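Local coordinates for protein discoidin-2 (PDB 2VM9) that binds galactose and N-acetylgalactosamine as a trimeric lectin and may take part in spore coat formation, at residues A[199-204]-A[221-226]. Sequence-based numbering, arbitrary orientation. Where two conformers were deposited one is given.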
ATOM      1  N   PRO A 199      -3.007 -12.753  14.234  1.00 14.50           N
ATOM      2  CA  PRO A 199      -2.622 -11.389  14.593  1.00 13.84           C
ATOM      3  C   PRO A 199      -2.097 -11.270  16.030  1.00 14.26           C
ATOM      4  O   PRO A 199      -2.126 -12.243  16.785  1.00 14.44           O
ATOM      5  CB  PRO A 199      -3.937 -10.633  14.484  1.00 13.32           C
ATOM      6  CG  PRO A 199      -4.972 -11.679  14.935  1.00 13.96           C
ATOM      7  CD  PRO A 199      -4.457 -12.988  14.389  1.00 14.27           C
ATOM      8  N   ILE A 200      -1.619 -10.087  16.385  1.00 13.65           N
ATOM      9  CA  ILE A 200      -1.389  -9.768  17.793  1.00 14.60           C
ATOM     10  C   ILE A 200      -2.674  -9.069  18.245  1.00 13.95           C
ATOM     11  O   ILE A 200      -3.473  -8.617  17.401  1.00 14.72           O
ATOM     12  CB  ILE A 200      -0.133  -8.906  17.998  1.00 14.78           C
ATOM     13  CG1 ILE A 200      -0.277  -7.543  17.312  1.00 16.59           C
ATOM     14  CG2 ILE A 200       1.115  -9.659  17.493  1.00 16.75           C
ATOM     15  CD1 ILE A 200      -1.196  -6.502  18.054  1.00 18.68           C
ATOM     16  N   VAL A 201      -2.940  -9.047  19.546  1.00 12.37           N
ATOM     17  CA  VAL A 201      -4.164  -8.381  19.993  1.00 11.83           C
ATOM     18  C   VAL A 201      -3.800  -7.509  21.187  1.00 11.68           C
ATOM     19  O   VAL A 201      -3.433  -8.013  22.261  1.00 13.66           O
ATOM     20  CB  VAL A 201      -5.297  -9.376  20.377  1.00 11.59           C
ATOM     21  CG1 VAL A 201      -6.490  -8.632  20.984  1.00 11.01           C
ATOM     22  CG2 VAL A 201      -5.781 -10.198  19.157  1.00 11.10           C
ATOM     23  N   SER A 202      -3.934  -6.204  20.978  1.00 10.54           N
ATOM     24  CA  SER A 202      -3.642  -5.211  22.006  0.50  9.44           C
ATOM     25  C   SER A 202      -4.935  -4.756  22.647  1.00  8.86           C
ATOM     26  O   SER A 202      -5.966  -4.657  21.981  1.00  8.27           O
ATOM     27  CB  SER A 202      -2.923  -4.010  21.394  0.50  9.53           C
ATOM     28  OG  SER A 202      -1.626  -4.394  21.003  0.50 10.74           O
ATOM     29  N   ILE A 203      -4.897  -4.482  23.950  1.00  7.35           N
ATOM     30  CA  ILE A 203      -6.139  -4.154  24.661  1.00  6.74           C
ATOM     31  C   ILE A 203      -5.957  -2.955  25.600  1.00  6.90           C
ATOM     32  O   ILE A 203      -4.842  -2.651  26.014  1.00  6.94           O
ATOM     33  CB  ILE A 203      -6.708  -5.400  25.463  1.00  6.59           C
ATOM     34  CG1 ILE A 203      -5.776  -5.835  26.611  1.00  6.67           C
ATOM     35  CG2 ILE A 203      -6.993  -6.585  24.508  1.00  7.07           C
ATOM     36  CD1 ILE A 203      -6.304  -7.015  27.500  1.00  5.74           C
ATOM     37  N   GLY A 204      -7.058  -2.287  25.914  1.00  5.70           N
ATOM     38  CA  GLY A 204      -7.013  -1.145  26.815  1.00  5.68           C
ATOM     39  C   GLY A 204      -8.335  -1.024  27.527  1.00  5.83           C
ATOM     40  O   GLY A 204      -9.395  -1.124  26.905  1.00  5.85           O
ATOM     41  N   GLY A 221      -6.712  -7.677  32.432  1.00  5.95           N
ATOM     42  CA  GLY A 221      -7.212  -8.357  31.237  1.00  6.19           C
ATOM     43  C   GLY A 221      -5.997  -8.850  30.473  1.00  7.67           C
ATOM     44  O   GLY A 221      -4.931  -8.193  30.480  1.00  5.72           O
ATOM     45  N   LYS A 222      -6.157 -10.010  29.826  1.00  7.70           N
ATOM     46  CA  LYS A 222      -5.138 -10.571  28.943  1.00 10.05           C
ATOM     47  C   LYS A 222      -5.855 -11.088  27.694  1.00 10.59           C
ATOM     48  O   LYS A 222      -6.924 -11.714  27.794  1.00 10.58           O
ATOM     49  CB  LYS A 222      -4.437 -11.767  29.596  1.00 10.91           C
ATOM     50  CG  LYS A 222      -3.471 -11.429  30.695  1.00 15.38           C
ATOM     51  CD  LYS A 222      -2.808 -12.701  31.242  1.00 18.47           C
ATOM     52  CE  LYS A 222      -1.969 -12.340  32.472  1.00 24.57           C
ATOM     53  NZ  LYS A 222      -1.341 -13.556  33.075  1.00 27.19           N
ATOM     54  N   SER A 223      -5.260 -10.830  26.535  1.00 10.78           N
ATOM     55  CA  SER A 223      -5.689 -11.502  25.308  1.00 10.46           C
ATOM     56  C   SER A 223      -4.860 -12.788  25.174  1.00 11.15           C
ATOM     57  O   SER A 223      -3.630 -12.762  25.309  1.00 10.90           O
ATOM     58  CB  SER A 223      -5.507 -10.589  24.103  1.00 10.86           C
ATOM     59  OG  SER A 223      -4.148 -10.227  23.968  1.00 11.26           O
ATOM     60  N   GLU A 224      -5.540 -13.910  24.938  1.00 10.99           N
ATOM     61  CA  GLU A 224      -4.864 -15.215  24.912  1.00 12.04           C
ATOM     62  C   GLU A 224      -5.507 -16.051  23.820  1.00 11.92           C
ATOM     63  O   GLU A 224      -6.578 -15.695  23.320  1.00 10.26           O
ATOM     64  CB  GLU A 224      -5.076 -15.977  26.233  1.00 13.05           C
ATOM     65  CG  GLU A 224      -4.811 -15.221  27.473  1.00 17.96           C
ATOM     66  CD  GLU A 224      -4.853 -16.135  28.687  1.00 24.09           C
ATOM     67  OE1 GLU A 224      -5.922 -16.694  28.999  1.00 24.66           O
ATOM     68  OE2 GLU A 224      -3.783 -16.303  29.294  1.00 29.23           O
ATOM     69  N   ASN A 225      -4.885 -17.197  23.514  1.00 11.95           N
ATOM     70  CA  ASN A 225      -5.458 -18.143  22.551  1.00 12.51           C
ATOM     71  C   ASN A 225      -5.880 -17.447  21.256  1.00 12.32           C
ATOM     72  O   ASN A 225      -6.972 -17.669  20.738  1.00 11.95           O
ATOM     73  CB  ASN A 225      -6.638 -18.887  23.181  1.00 12.69           C
ATOM     74  CG  ASN A 225      -6.241 -19.618  24.454  1.00 15.93           C
ATOM     75  OD1 ASN A 225      -5.152 -20.193  24.533  1.00 19.16           O
ATOM     76  ND2 ASN A 225      -7.102 -19.577  25.458  1.00 18.62           N
ATOM     77  N   ILE A 226      -4.994 -16.584  20.754  1.00 12.69           N
ATOM     78  CA  ILE A 226      -5.274 -15.805  19.553  1.00 12.57           C
ATOM     79  C   ILE A 226      -5.150 -16.748  18.359  1.00 13.00           C
ATOM     80  O   ILE A 226      -4.188 -17.484  18.248  1.00 13.60           O
ATOM     81  CB  ILE A 226      -4.305 -14.627  19.389  1.00 12.36           C
ATOM     82  CG1 ILE A 226      -4.352 -13.710  20.628  1.00 12.24           C
ATOM     83  CG2 ILE A 226      -4.639 -13.843  18.113  1.00 13.16           C
ATOM     84  CD1 ILE A 226      -3.120 -12.777  20.799  1.00 12.89           C
TER
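Val-201 and Ser-223 meet where the outermost strands, within this chain, of two sheets face each other across the interior of the lectin-like domain. The hydroxyl OG of Ser-223 donates to the backbone oxygen O of Val-201 at 2.9 Å, approaching at a C=O...donor angle of 139° and tilted from the carbonyl plane. With chi1 at 60°, OG sits between its own backbone N and carbonyl carbon, a rotation that turns it to the facing strand, while CB of the same serine lies 3.8 Å from Val-201 CG1. The other valine branch, CG2, reaches Ile-226, with CG2 4.0 Å from the CG2 of that isoleucine. Ile-226 also extends to Pro-199: its CG2 lies 3.8 Å from the ring carbon CD and 3.3 Å from the backbone O of Pro-199. Phe-231 backs this cluster, touching Val-201, Ser-223 and Ile-226, and Phe-191 covers Pro-199 and Val-201. Toward the other end Ile-203 sends CD1 over the backbone of Gly-221, 3.5 Å from its O; there mainly one methyl lies against the peptide. The outer face of strand 221-224 is the loose side: the CB atoms of Lys-222 and Glu-224 point away from strand 200-204, and the lysine chain runs out extended into an exposed position. A second subunit meets the contact too, Asp-249 of that chain accepting a hydrogen bond from Ile-203 N. The two strand segments run nearly antiparallel, at 166°, with axes 7.3 Å apart at closest approach; each pairs through its backbone with a neighbour in its own sheet, strand 243-254 or 230-237. This is the face-to-face packing of a beta sandwich, here that of the H-type lectin domain.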